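Local coordinates for SusD superfamily protein (Bacteroides vulgatus ATCC 8482, PDB 3JQ0), which is a putative outer-membrane protein of the SusD family that probably binds sugars or other nutrients, at residues E215-K219 against A220-L224; E380-T383 against E384-A388; E154-K157 against K158-A162; M423-D426 against N427-A430; L33-R37 against A38-G42. All blocks are in the same frame, centred on the assembly; numbering follows the deposited sequence.

Contact 1 of 5, residues E215-K219 against A220-L224; sequences ENVKK and ADVGL
Val217 and Ala220 close a type I beta turn at the C-terminal end of a helix: Ala220 N donates to Val217 O at 3.0 Å, standing above the carbonyl plane, 45° out of it. The packed side gathers round that same carbonyl. The Ala220 methyl lies 3.5 Å from Val217 O, and CG2 of Val222 reaches the oxygen at 3.6 Å. With CG1 of Val222 anti to the carbonyl carbon (chi1 -69°), CG2 is left between N and C, and this branch faces the turn and Val217 CG1, a looser apolar neighbour. Small or beta-branched residues suit this inner side, where short side chains fit closely. The solvent side belongs to the lysines. Lys218 runs extended back along the helix to a salt bridge, NZ to Glu215 OE1 at 2.9 Å on the syn side of the carboxylate, while Lys219 NZ bonds to Asn216 OD1 at 3.1 Å. A water lies within hydrogen-bonding distance of Lys218 O and Val222 O, though it has more acceptors in reach than protons. Around the end of helix 204-217, Val217 and Ala220 pack on helix 182-199, Val222 touches Ile244 of strand 243-247, and Lys218 lies against Tyr364 and Leu371 of helix 364-377.

Contact 2 of 5, residues E380-T383 against E384-A388; sequences EDPT and EEINA
Pro382 and Thr383 begin the backbone bonding of a helix: Ile386 N donates to Pro382 O at 3.1 Å, almost in line with the carbonyl, and Asn387 N to Thr383 O at 2.9 Å. Proline suits the start of a helix, where its missing N-H costs no helical bond. Side-chain hydrogen bonding comes from Asp381, whose OD1 takes two donors. Thr383 N meets it from well above the carboxylate plane, making an Asx turn, and Thr383 OG1 donates to the syn lone pair of Asp381 OD1 at 2.6 Å. The hydroxyl stands beside the backbone N of Thr383 (chi1 -61°), which brings both donors to the one oxygen. A water adds a third kind of link, donating to Asp381 O and Glu385 OE1 and accepting from Glu384 N; Glu385 OE2 has its salt bridge with Lys375. The apolar contact is Pro382 CG alongside Ile386 CD1 at 3.9 Å. The Thr383 CG2 methyl likewise lies alongside an amide nitrogen, Asn387 ND2, at 3.5 Å, while Asn387 OD1 accepts from Tyr408 N. Pro382 rests on Ala372 and Val376 of helix 364-377, so helix 383-394 starts against the preceding helix, while Thr383, Ile386 and Asn387 face the loop at Ala407 and Tyr408.

Contact 3 of 5, residues E154-K157 against K158-A162; sequences EQIK and KDIQA
Four successive backbone bonds, each from an N-H to the carbonyl four residues earlier and each 2.9 Å long, carry the alpha helix from Glu154 to Gln161, as in Asp159 N to Gln155 O. Among the side chains, Gln155 and Asp159 make the polar link one turn apart. The N-H of Gln155 NE2 reaches Asp159 OD2 at 3.2 Å in a nearly straight bond (169°). The aspartate oxygen lies close to the amide plane, whereas the amide nitrogen approaches from above the carboxylate plane, the two planes being 67° apart. A bend at chi2 (65°) folds the glutamine chain toward the next turn. Asp159 is held more strongly by its salt bridge to Arg111, which probably steadies its negative charge and positions the carboxylate for the glutamine. Lys158, extended throughout, meets the same amide through two waters: one accepts from Gln155 NE2 and Lys158 NZ, the other donates to Gln155 OE1 at 2.8 Å and accepts from Lys158 NZ. A long, flexible charged chain suits this exposed side. On the buried side Ile156 CG2 touches Ile160 CD1 at 3.7 Å, the branched chains packing between helices 97-122 and 182-199. Ile156 lies on Tyr115 of the former and Ile160 on Ala192 of the latter, while Lys157 makes a cation-pi contact with Tyr193 and bonds to Ser196. Such i to i+4 pairing, polar on one side and apolar on another, is characteristic of an amphipathic helix packed between others, consistent with the helical, TPR-clan character of this family.

Contact 4 of 5, residues M423-D426 against N427-A430; sequences MKPD and NAGA
Asn427, Asp426 and Ala428 carry this short 3-10 turn, with Pro425 as their partner. The amide oxygen of Asn427 approaches the proline ring, OD1 lying 3.2 Å from Pro425 CG in the conformer described here, one of two. Asn427 holds its CG between backbone N and carbonyl carbon (chi1 65°), which swings the amide back over the proline. Asp426 supplies one acceptor of the turn, Gly429 N donating to Asp426 O at 3.0 Å. Its carboxylate turns away to Lys436 and Arg390, with OD2 also accepting from Asp411 N; two basic partners probably stabilise its negative charge. Ala428 N makes the other turn bond, to Pro425 O at 3.0 Å, and a ring locked near phi -58° suits the entry to the turn. Both donors stand well above their carbonyl planes. The small methyl of Ala428 fits beside the chain, 3.3 Å from Pro425 O and close to Lys424 CB, at 3.5 Å in the conformer described for that lysine. A water lies 2.6 Å from Pro425 O and within hydrogen-bonding distance of Gly429 O, with more acceptors in reach than protons. At the backbone angles of Gly429 a CB would jam against the carbonyl O of Ala428, so glycine suits the place, the N-cap of the helix that follows. Lys424 NZ reaches Tyr463. The turn thus leads into helix 430-441, linked to it through Lys436, while Pro425 rests on Tyr417 of helix 414-417 and Asp426 borders the loop at Tyr408, Asp411 and Asn412.

Contact 5 of 5, residues L33-R37 against A38-G42; sequences LGEPR and ADIYG
The ring of Tyr41 is met on one face by its neighbour Ile40, whose CG2 stands 3.6 Å above the ring centre, and at its edge by Glu35, whose CG lies in the ring plane. Pro36 reaches the CD2 corner obliquely, its CB 4.0 Å from Tyr41 CD2. The phenol hydroxyl donates to Glu35 OE2 at 2.7 Å, on the anti side of the carboxylate and 34° out of its plane. The carboxylate and ring planes are only 19° apart, although the two side chains cross at about a right angle. Glu35 is extended, with CG opposite its backbone N (chi1 175°), and this reach carries the carboxylate to the hydroxyl. A buried carboxylate needs several donors: besides Tyr41, OE2 accepts from Phe444 N and OE1 from Gly446 N. Ile40 CD1 lies 3.7 Å from Glu35 OE2, giving the charge an apolar neighbour. In the backbone, Ala38 N donates to Glu35 O at 3.1 Å, and two waters bridge the bend, one between Glu35 O and Ile40 N, the other joining Pro36 O and Ala38 O to Tyr41 N. The Arg37 guanidinium bonds to Asn60 OD1 and to the carbonyls of Arg470 and Leu472, and makes a cation-pi contact with Trp473. A type I beta turn from Glu35 to Ala38, just after helix 27-34, leads the chain by way of Tyr41 into the short, weakly bonded strand 41-43.

Overall arrangement
Followed from the N terminus, the five contacts come in series; each joins adjoining segments, and none nests in or crosses another. Contact 5 turns the chain from helix 27-34 into strand 41-43, contact 3 is a stretch within helix 149-167, and contact 1 turns the chain out of the region of helix 204-217. Contact 2 then starts helix 383-394, and contact 4 leads into helix 430-441. Leu224 CD1 packs on Ala388 O and Pro382 CG on Ala430 CB, so contact 2 touches both contact 1 and contact 4, tying helix 383-394 to the loop after helix 204-217 and to the start of helix 430-441. Contact 5 comes within about 6 Å of contact 4 at nearest atoms.

Contact 1 of 5, residues E215-K219 against A220-L224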
loop_
_atom_site.group_PDB
_atom_site.type_symbol
_atom_site.label_atom_id
_atom_site.label_comp_id
_atom_site.label_asym_id
_atom_site.label_seq_id
_atom_site.Cartn_x
_atom_site.Cartn_y
_atom_site.Cartn_z
ATOM N N GLU A 215 3.965 0.037 18.807
ATOM C CA GLU A 215 3.670 -0.818 19.966
ATOM C C GLU A 215 2.217 -0.658 20.391
ATOM O O GLU A 215 1.549 -1.630 20.741
ATOM C CB GLU A 215 4.627 -0.538 21.108
ATOM C CG GLU A 215 6.066 -0.907 20.885
ATOM C CD GLU A 215 6.394 -2.376 20.941
ATOM O OE1 GLU A 215 5.458 -3.231 20.992
ATOM O OE2 GLU A 215 7.637 -2.682 20.893
ATOM N N ASN A 216 1.730 0.571 20.347
ATOM C CA ASN A 216 0.331 0.828 20.741
ATOM C C ASN A 216 -0.698 0.134 19.871
ATOM O O ASN A 216 -1.776 -0.199 20.328
ATOM C CB ASN A 216 0.011 2.300 20.775
ATOM C CG ASN A 216 0.537 3.001 21.968
ATOM O OD1 ASN A 216 0.888 2.413 22.991
ATOM N ND2 ASN A 216 0.594 4.323 21.833
ATOM N N VAL A 217 -0.350 -0.089 18.605
ATOM C CA VAL A 217 -1.265 -0.828 17.708
ATOM C C VAL A 217 -1.658 -2.186 18.289
ATOM O O VAL A 217 -2.807 -2.638 18.124
ATOM C CB VAL A 217 -0.583 -0.984 16.310
ATOM C CG1 VAL A 217 -1.359 -1.951 15.422
ATOM C CG2 VAL A 217 -0.388 0.370 15.651
ATOM N N LYS A 218 -0.737 -2.796 19.031
ATOM C CA LYS A 218 -0.965 -4.075 19.663
ATOM C C LYS A 218 -2.065 -4.058 20.713
ATOM O O LYS A 218 -2.547 -5.123 21.119
ATOM C CB LYS A 218 0.327 -4.602 20.273
ATOM C CG LYS A 218 1.499 -4.742 19.290
ATOM C CD LYS A 218 2.740 -5.239 19.986
ATOM C CE LYS A 218 3.880 -5.513 19.086
ATOM N NZ LYS A 218 5.111 -5.824 19.838
ATOM N N LYS A 219 -2.478 -2.873 21.152
ATOM C CA LYS A 219 -3.629 -2.735 22.078
ATOM C C LYS A 219 -4.946 -3.113 21.430
ATOM O O LYS A 219 -5.936 -3.383 22.126
ATOM C CB LYS A 219 -3.747 -1.297 22.578
ATOM C CG LYS A 219 -2.622 -0.871 23.498
ATOM C CD LYS A 219 -2.684 0.612 23.822
ATOM C CE LYS A 219 -1.606 1.101 24.817
ATOM N NZ LYS A 219 -0.350 0.260 24.908
ATOM N N ALA A 220 -5.018 -3.065 20.103
ATOM C CA ALA A 220 -6.203 -3.495 19.413
ATOM C C ALA A 220 -6.176 -5.042 19.263
ATOM O O ALA A 220 -5.157 -5.710 19.459
ATOM C CB ALA A 220 -6.308 -2.800 18.068
ATOM N N ASP A 221 -7.308 -5.592 18.864
ATOM C CA ASP A 221 -7.452 -7.026 18.625
ATOM C C ASP A 221 -6.910 -7.372 17.245
ATOM O O ASP A 221 -7.666 -7.532 16.288
ATOM C CB ASP A 221 -8.920 -7.387 18.763
ATOM C CG ASP A 221 -9.203 -8.836 18.559
ATOM O OD1 ASP A 221 -8.292 -9.662 18.750
ATOM O OD2 ASP A 221 -10.367 -9.129 18.158
ATOM N N VAL A 222 -5.596 -7.472 17.175
ATOM C CA VAL A 222 -4.868 -7.652 15.929
ATOM C C VAL A 222 -3.810 -8.739 16.112
ATOM O O VAL A 222 -3.247 -8.916 17.198
ATOM C CB VAL A 222 -4.232 -6.345 15.401
ATOM C CG1 VAL A 222 -5.387 -5.394 14.951
ATOM C CG2 VAL A 222 -3.307 -5.727 16.395
ATOM N N GLY A 223 -3.511 -9.436 15.027
ATOM C CA GLY A 223 -2.444 -10.398 15.023
ATOM C C GLY A 223 -2.303 -10.943 13.613
ATOM O O GLY A 223 -3.114 -10.642 12.716
ATOM N N LEU A 224 -1.275 -11.741 13.419
ATOM C CA LEU A 224 -1.063 -12.324 12.084
ATOM C C LEU A 224 -2.070 -13.455 11.801
ATOM O O LEU A 224 -2.354 -14.286 12.675
ATOM C CB LEU A 224 0.331 -12.911 11.952
ATOM C CG LEU A 224 1.521 -11.967 12.050
ATOM C CD1 LEU A 224 2.850 -12.706 11.953
ATOM C CD2 LEU A 224 1.422 -10.860 10.977
HETATM O O HOH W 1 -2.439 -7.547 19.525
#

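Contact 2 of 5, residues E380-T383 against E384-A388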
loop_
_atom_site.group_PDB
_atom_site.type_symbol
_atom_site.label_atom_id
_atom_site.label_comp_id
_atom_site.label_asym_id
_atom_site.label_seq_id
_atom_site.Cartn_x
_atom_site.Cartn_y
_atom_site.Cartn_z
ATOM N N GLU A 380 18.194 -0.887 18.075
ATOM C CA GLU A 380 17.607 -2.043 18.729
ATOM C C GLU A 380 17.462 -3.249 17.789
ATOM O O GLU A 380 17.503 -3.119 16.567
ATOM C CB GLU A 380 16.245 -1.683 19.313
ATOM C CG GLU A 380 16.285 -0.560 20.350
ATOM C CD GLU A 380 14.878 -0.303 20.942
ATOM O OE1 GLU A 380 14.087 -1.245 21.126
ATOM O OE2 GLU A 380 14.526 0.859 21.197
ATOM N N ASP A 381 17.292 -4.423 18.379
ATOM C CA ASP A 381 17.245 -5.685 17.692
ATOM C C ASP A 381 15.842 -5.933 17.092
ATOM O O ASP A 381 14.874 -6.025 17.831
ATOM C CB ASP A 381 17.542 -6.789 18.706
ATOM C CG ASP A 381 17.440 -8.170 18.119
ATOM O OD1 ASP A 381 17.514 -8.327 16.905
ATOM O OD2 ASP A 381 17.417 -9.110 18.926
ATOM N N PRO A 382 15.744 -6.104 15.767
ATOM C CA PRO A 382 14.467 -6.354 15.077
ATOM C C PRO A 382 14.165 -7.850 14.837
ATOM O O PRO A 382 13.217 -8.160 14.105
ATOM C CB PRO A 382 14.703 -5.694 13.713
ATOM C CG PRO A 382 16.144 -6.060 13.441
ATOM C CD PRO A 382 16.836 -5.916 14.780
ATOM N N THR A 383 14.965 -8.751 15.378
ATOM C CA THR A 383 14.868 -10.158 15.029
ATOM C C THR A 383 13.479 -10.738 15.181
ATOM O O THR A 383 13.002 -11.485 14.338
ATOM C CB THR A 383 15.906 -10.981 15.811
ATOM O OG1 THR A 383 17.234 -10.535 15.482
ATOM C CG2 THR A 383 15.777 -12.488 15.549
ATOM N N GLU A 384 12.840 -10.438 16.306
ATOM C CA GLU A 384 11.533 -11.045 16.616
ATOM C C GLU A 384 10.492 -10.691 15.578
ATOM O O GLU A 384 9.694 -11.512 15.157
ATOM C CB GLU A 384 11.001 -10.617 17.979
ATOM C CG GLU A 384 9.803 -11.486 18.473
ATOM C CD GLU A 384 9.144 -10.882 19.711
ATOM O OE1 GLU A 384 9.879 -10.466 20.653
ATOM O OE2 GLU A 384 7.890 -10.756 19.713
ATOM N N GLU A 385 10.439 -9.421 15.230
ATOM C CA GLU A 385 9.474 -8.919 14.281
ATOM C C GLU A 385 9.689 -9.503 12.880
ATOM O O GLU A 385 8.751 -9.994 12.228
ATOM C CB GLU A 385 9.520 -7.393 14.193
ATOM C CG GLU A 385 9.037 -6.647 15.388
ATOM C CD GLU A 385 10.020 -6.570 16.541
ATOM O OE1 GLU A 385 11.209 -6.828 16.327
ATOM O OE2 GLU A 385 9.586 -6.171 17.625
ATOM N N ILE A 386 10.935 -9.506 12.437
ATOM C CA ILE A 386 11.246 -10.044 11.121
ATOM C C ILE A 386 10.877 -11.526 11.066
ATOM O O ILE A 386 10.259 -11.996 10.122
ATOM C CB ILE A 386 12.723 -9.807 10.708
ATOM C CG1 ILE A 386 13.036 -8.307 10.675
ATOM C CG2 ILE A 386 13.034 -10.505 9.411
ATOM C CD1 ILE A 386 14.509 -7.972 10.495
ATOM N N ASN A 387 11.305 -12.280 12.082
ATOM C CA ASN A 387 11.056 -13.718 12.075
ATOM C C ASN A 387 9.604 -14.080 12.322
ATOM O O ASN A 387 9.198 -15.147 11.860
ATOM C CB ASN A 387 12.019 -14.458 13.014
ATOM C CG ASN A 387 13.366 -14.609 12.393
ATOM O OD1 ASN A 387 13.506 -14.635 11.183
ATOM N ND2 ASN A 387 14.423 -14.728 13.221
ATOM N N ALA A 388 8.800 -13.236 12.979
ATOM C CA ALA A 388 7.361 -13.535 13.098
ATOM C C ALA A 388 6.757 -13.518 11.678
ATOM O O ALA A 388 5.956 -14.382 11.333
ATOM C CB ALA A 388 6.681 -12.495 14.003
HETATM O O HOH W 2 12.876 -7.957 18.047
#

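Contact 3 of 5, residues E154-K157 against K158-A162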
loop_
_atom_site.group_PDB
_atom_site.type_symbol
_atom_site.label_atom_id
_atom_site.label_comp_id
_atom_site.label_asym_id
_atom_site.label_seq_id
_atom_site.Cartn_x
_atom_site.Cartn_y
_atom_site.Cartn_z
ATOM N N GLU A 154 3.864 19.470 10.519
ATOM C CA GLU A 154 3.342 19.940 11.806
ATOM C C GLU A 154 1.814 19.791 11.890
ATOM O O GLU A 154 1.286 19.398 12.921
ATOM C CB GLU A 154 3.714 21.423 12.078
ATOM C CG GLU A 154 5.208 21.782 12.320
ATOM C CD GLU A 154 5.515 23.302 12.033
ATOM O OE1 GLU A 154 4.588 24.145 12.047
ATOM O OE2 GLU A 154 6.679 23.661 11.790
ATOM N N GLN A 155 1.104 20.077 10.788
ATOM C CA GLN A 155 -0.340 19.911 10.770
ATOM C C GLN A 155 -0.730 18.428 10.860
ATOM O O GLN A 155 -1.677 18.080 11.593
ATOM C CB GLN A 155 -0.932 20.557 9.517
ATOM C CG GLN A 155 -2.456 20.422 9.477
ATOM C CD GLN A 155 -3.159 21.161 10.591
ATOM O OE1 GLN A 155 -2.723 22.244 10.979
ATOM N NE2 GLN A 155 -4.236 20.570 11.131
ATOM N N ILE A 156 -0.019 17.566 10.151
ATOM C CA ILE A 156 -0.254 16.145 10.240
ATOM C C ILE A 156 -0.136 15.703 11.716
ATOM O O ILE A 156 -0.991 14.956 12.224
ATOM C CB ILE A 156 0.712 15.359 9.309
ATOM C CG1 ILE A 156 0.350 15.584 7.857
ATOM C CG2 ILE A 156 0.791 13.876 9.663
ATOM C CD1 ILE A 156 1.457 15.227 6.880
ATOM N N LYS A 157 0.938 16.130 12.372
ATOM C CA LYS A 157 1.162 15.764 13.767
ATOM C C LYS A 157 0.068 16.311 14.694
ATOM O O LYS A 157 -0.343 15.654 15.644
ATOM C CB LYS A 157 2.542 16.171 14.226
ATOM C CG LYS A 157 3.619 15.323 13.609
ATOM C CD LYS A 157 5.008 15.807 13.936
ATOM C CE LYS A 157 6.072 14.868 13.383
ATOM N NZ LYS A 157 7.424 15.465 13.645
ATOM N N LYS A 158 -0.410 17.529 14.418
ATOM C CA LYS A 158 -1.479 18.107 15.202
ATOM C C LYS A 158 -2.770 17.308 15.061
ATOM O O LYS A 158 -3.481 17.069 16.029
ATOM C CB LYS A 158 -1.657 19.570 14.771
ATOM C CG LYS A 158 -2.664 20.387 15.587
ATOM C CD LYS A 158 -2.798 21.796 15.040
ATOM C CE LYS A 158 -3.875 22.578 15.792
ATOM N NZ LYS A 158 -4.279 23.850 15.158
ATOM N N ASP A 159 -3.065 16.900 13.818
ATOM C CA ASP A 159 -4.262 16.094 13.582
ATOM C C ASP A 159 -4.135 14.692 14.178
ATOM O O ASP A 159 -5.122 14.147 14.655
ATOM C CB ASP A 159 -4.545 16.067 12.092
ATOM C CG ASP A 159 -5.159 17.358 11.594
ATOM O OD1 ASP A 159 -5.791 18.080 12.397
ATOM O OD2 ASP A 159 -5.064 17.610 10.351
ATOM N N ILE A 160 -2.942 14.088 14.118
ATOM C CA ILE A 160 -2.714 12.797 14.758
ATOM C C ILE A 160 -2.986 12.932 16.280
ATOM O O ILE A 160 -3.640 12.081 16.890
ATOM C CB ILE A 160 -1.295 12.270 14.484
ATOM C CG1 ILE A 160 -1.184 11.818 13.028
ATOM C CG2 ILE A 160 -0.918 11.175 15.478
ATOM C CD1 ILE A 160 0.229 11.587 12.558
ATOM N N GLN A 161 -2.447 14.001 16.886
ATOM C CA GLN A 161 -2.676 14.222 18.315
ATOM C C GLN A 161 -4.174 14.372 18.597
ATOM O O GLN A 161 -4.686 13.809 19.547
ATOM C CB GLN A 161 -1.864 15.445 18.784
ATOM C CG GLN A 161 -2.062 15.849 20.249
ATOM C CD GLN A 161 -1.318 17.148 20.537
ATOM O OE1 GLN A 161 -1.547 18.176 19.865
ATOM N NE2 GLN A 161 -0.437 17.118 21.491
ATOM N N ALA A 162 -4.863 15.188 17.798
ATOM C CA ALA A 162 -6.296 15.383 17.978
ATOM C C ALA A 162 -7.046 14.056 17.861
ATOM O O ALA A 162 -7.971 13.748 18.623
ATOM C CB ALA A 162 -6.848 16.421 17.018
HETATM O O HOH W 3 -5.860 22.080 13.096
HETATM O O HOH W 4 -3.966 24.252 12.444
#

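Contact 4 of 5, residues M423-D426 against N427-A430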
loop_
_atom_site.group_PDB
_atom_site.type_symbol
_atom_site.label_atom_id
_atom_site.label_comp_id
_atom_site.label_asym_id
_atom_site.label_seq_id
_atom_site.Cartn_x
_atom_site.Cartn_y
_atom_site.Cartn_z
HETATM N N MSE A 423 17.161 -6.858 -4.019
HETATM C CA MSE A 423 17.328 -7.145 -2.599
HETATM C C MSE A 423 18.696 -7.719 -2.347
HETATM O O MSE A 423 19.404 -8.165 -3.259
HETATM C CB MSE A 423 16.245 -8.136 -2.146
HETATM C CG MSE A 423 16.325 -9.473 -2.852
HETATM SE SE MSE A 423 14.785 -10.597 -2.529
HETATM C CE MSE A 423 13.673 -9.657 -3.780
ATOM N N LYS A 424 19.056 -7.696 -1.075
ATOM C CA LYS A 424 20.386 -8.083 -0.578
ATOM C C LYS A 424 20.259 -9.274 0.374
ATOM O O LYS A 424 19.198 -9.451 1.012
ATOM C CB LYS A 424 21.015 -6.909 0.222
ATOM C CG LYS A 424 21.099 -5.559 -0.510
ATOM C CD LYS A 424 22.116 -5.561 -1.673
ATOM C CE LYS A 424 22.197 -4.228 -2.497
ATOM N NZ LYS A 424 20.934 -3.995 -3.345
ATOM N N PRO A 425 21.356 -10.023 0.565
ATOM C CA PRO A 425 21.387 -10.950 1.657
ATOM C C PRO A 425 21.152 -10.254 2.997
ATOM O O PRO A 425 21.453 -9.058 3.142
ATOM C CB PRO A 425 22.808 -11.514 1.579
ATOM C CG PRO A 425 23.575 -10.436 0.955
ATOM C CD PRO A 425 22.686 -9.887 -0.066
ATOM N N ASP A 426 20.663 -11.013 3.972
ATOM C CA ASP A 426 20.507 -10.461 5.305
ATOM C C ASP A 426 21.779 -9.810 5.843
ATOM O O ASP A 426 21.705 -8.817 6.572
ATOM C CB ASP A 426 20.049 -11.528 6.295
ATOM C CG ASP A 426 18.614 -12.021 6.130
ATOM O OD1 ASP A 426 17.872 -11.483 5.276
ATOM O OD2 ASP A 426 18.270 -12.954 6.883
ATOM N N ASN A 427 22.933 -10.386 5.512
ATOM C CA ASN A 427 24.223 -9.887 6.006
ATOM C C ASN A 427 24.598 -8.519 5.469
ATOM O O ASN A 427 25.574 -7.939 5.934
ATOM C CB ASN A 427 25.340 -10.952 5.774
ATOM C CG ASN A 427 25.608 -11.207 4.335
ATOM O OD1 ASN A 427 25.491 -10.326 3.501
ATOM N ND2 ASN A 427 26.030 -12.449 4.022
ATOM N N ALA A 428 23.800 -7.934 4.563
ATOM C CA ALA A 428 23.945 -6.550 4.136
ATOM C C ALA A 428 23.410 -5.563 5.139
ATOM O O ALA A 428 23.518 -4.349 4.941
ATOM C CB ALA A 428 23.325 -6.335 2.783
ATOM N N GLY A 429 22.776 -6.062 6.173
ATOM C CA GLY A 429 22.350 -5.209 7.278
ATOM C C GLY A 429 20.864 -5.236 7.528
ATOM O O GLY A 429 20.047 -5.667 6.670
ATOM N N ALA A 430 20.451 -4.814 8.709
ATOM C CA ALA A 430 19.051 -4.910 9.128
ATOM C C ALA A 430 18.098 -4.044 8.311
ATOM O O ALA A 430 17.001 -4.485 8.014
ATOM C CB ALA A 430 18.976 -4.585 10.599
HETATM O O HOH W 5 20.081 -7.199 4.328
#

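Contact 5 of 5, residues L33-R37 against A38-G42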
loop_
_atom_site.group_PDB
_atom_site.type_symbol
_atom_site.label_atom_id
_atom_site.label_comp_id
_atom_site.label_asym_id
_atom_site.label_seq_id
_atom_site.Cartn_x
_atom_site.Cartn_y
_atom_site.Cartn_z
ATOM N N LEU A 33 0.677 5.969 -5.866
ATOM C CA LEU A 33 1.606 6.827 -5.171
ATOM C C LEU A 33 2.641 6.020 -4.408
ATOM O O LEU A 33 3.795 6.473 -4.278
ATOM C CB LEU A 33 0.840 7.732 -4.174
ATOM C CG LEU A 33 -0.019 8.815 -4.830
ATOM C CD1 LEU A 33 -0.834 9.517 -3.757
ATOM C CD2 LEU A 33 0.838 9.811 -5.588
ATOM N N GLY A 34 2.272 4.836 -3.913
ATOM C CA GLY A 34 3.139 4.130 -2.997
ATOM C C GLY A 34 3.985 3.017 -3.566
ATOM O O GLY A 34 4.884 2.544 -2.855
ATOM N N GLU A 35 3.773 2.617 -4.839
ATOM C CA GLU A 35 4.430 1.423 -5.370
ATOM C C GLU A 35 5.102 1.523 -6.742
ATOM O O GLU A 35 6.303 1.246 -6.821
ATOM C CB GLU A 35 3.534 0.204 -5.206
ATOM C CG GLU A 35 4.044 -1.060 -5.829
ATOM C CD GLU A 35 3.232 -2.296 -5.460
ATOM O OE1 GLU A 35 2.634 -2.312 -4.365
ATOM O OE2 GLU A 35 3.206 -3.272 -6.257
ATOM N N PRO A 36 4.389 1.851 -7.837
ATOM C CA PRO A 36 4.964 1.610 -9.162
ATOM C C PRO A 36 6.121 2.465 -9.628
ATOM O O PRO A 36 6.693 2.119 -10.671
ATOM C CB PRO A 36 3.769 1.722 -10.120
ATOM C CG PRO A 36 2.577 1.521 -9.278
ATOM C CD PRO A 36 2.938 2.092 -7.949
ATOM N N ARG A 37 6.487 3.532 -8.920
ATOM C CA ARG A 37 7.730 4.233 -9.272
ATOM C C ARG A 37 9.011 3.505 -8.873
ATOM O O ARG A 37 10.086 3.930 -9.266
ATOM C CB ARG A 37 7.709 5.657 -8.699
ATOM C CG ARG A 37 6.711 6.572 -9.352
ATOM C CD ARG A 37 6.740 7.992 -8.842
ATOM N NE ARG A 37 8.025 8.578 -9.194
ATOM C CZ ARG A 37 8.433 9.781 -8.803
ATOM N NH1 ARG A 37 7.655 10.556 -8.084
ATOM N NH2 ARG A 37 9.633 10.217 -9.195
ATOM N N ALA A 38 8.903 2.417 -8.103
ATOM C CA ALA A 38 10.075 1.649 -7.676
ATOM C C ALA A 38 10.404 0.589 -8.722
ATOM O O ALA A 38 10.328 0.884 -9.920
ATOM C CB ALA A 38 9.866 1.123 -6.234
ATOM N N ASP A 39 10.810 -0.609 -8.292
ATOM C CA ASP A 39 11.531 -1.547 -9.137
ATOM C C ASP A 39 10.732 -2.801 -9.512
ATOM O O ASP A 39 11.246 -3.671 -10.237
ATOM C CB ASP A 39 12.861 -1.946 -8.483
ATOM C CG ASP A 39 12.776 -2.365 -7.021
ATOM O OD1 ASP A 39 11.696 -2.235 -6.381
ATOM O OD2 ASP A 39 13.845 -2.809 -6.508
ATOM N N ILE A 40 9.463 -2.912 -9.126
ATOM C CA ILE A 40 8.699 -4.118 -9.410
ATOM C C ILE A 40 8.318 -4.260 -10.893
ATOM O O ILE A 40 8.324 -5.367 -11.433
ATOM C CB ILE A 40 7.463 -4.206 -8.493
ATOM C CG1 ILE A 40 7.869 -4.416 -7.035
ATOM C CG2 ILE A 40 6.478 -5.295 -8.981
ATOM C CD1 ILE A 40 6.770 -4.101 -6.034
ATOM N N TYR A 41 7.952 -3.137 -11.496
ATOM C CA TYR A 41 7.402 -3.107 -12.838
ATOM C C TYR A 41 8.398 -2.543 -13.832
ATOM O O TYR A 41 9.511 -2.197 -13.473
ATOM C CB TYR A 41 6.076 -2.295 -12.898
ATOM C CG TYR A 41 5.088 -2.664 -11.833
ATOM C CD1 TYR A 41 4.180 -3.684 -12.003
ATOM C CD2 TYR A 41 5.112 -2.028 -10.607
ATOM C CE1 TYR A 41 3.310 -4.040 -10.997
ATOM C CE2 TYR A 41 4.266 -2.377 -9.580
ATOM C CZ TYR A 41 3.344 -3.426 -9.773
ATOM O OH TYR A 41 2.460 -3.804 -8.794
ATOM N N GLY A 42 7.995 -2.458 -15.105
ATOM C CA GLY A 42 8.794 -1.824 -16.140
ATOM C C GLY A 42 8.960 -2.644 -17.396
ATOM O O GLY A 42 9.317 -2.088 -18.440
HETATM O O HOH W 6 7.556 -0.930 -8.044
HETATM O O HOH W 7 8.008 -0.233 -10.778
#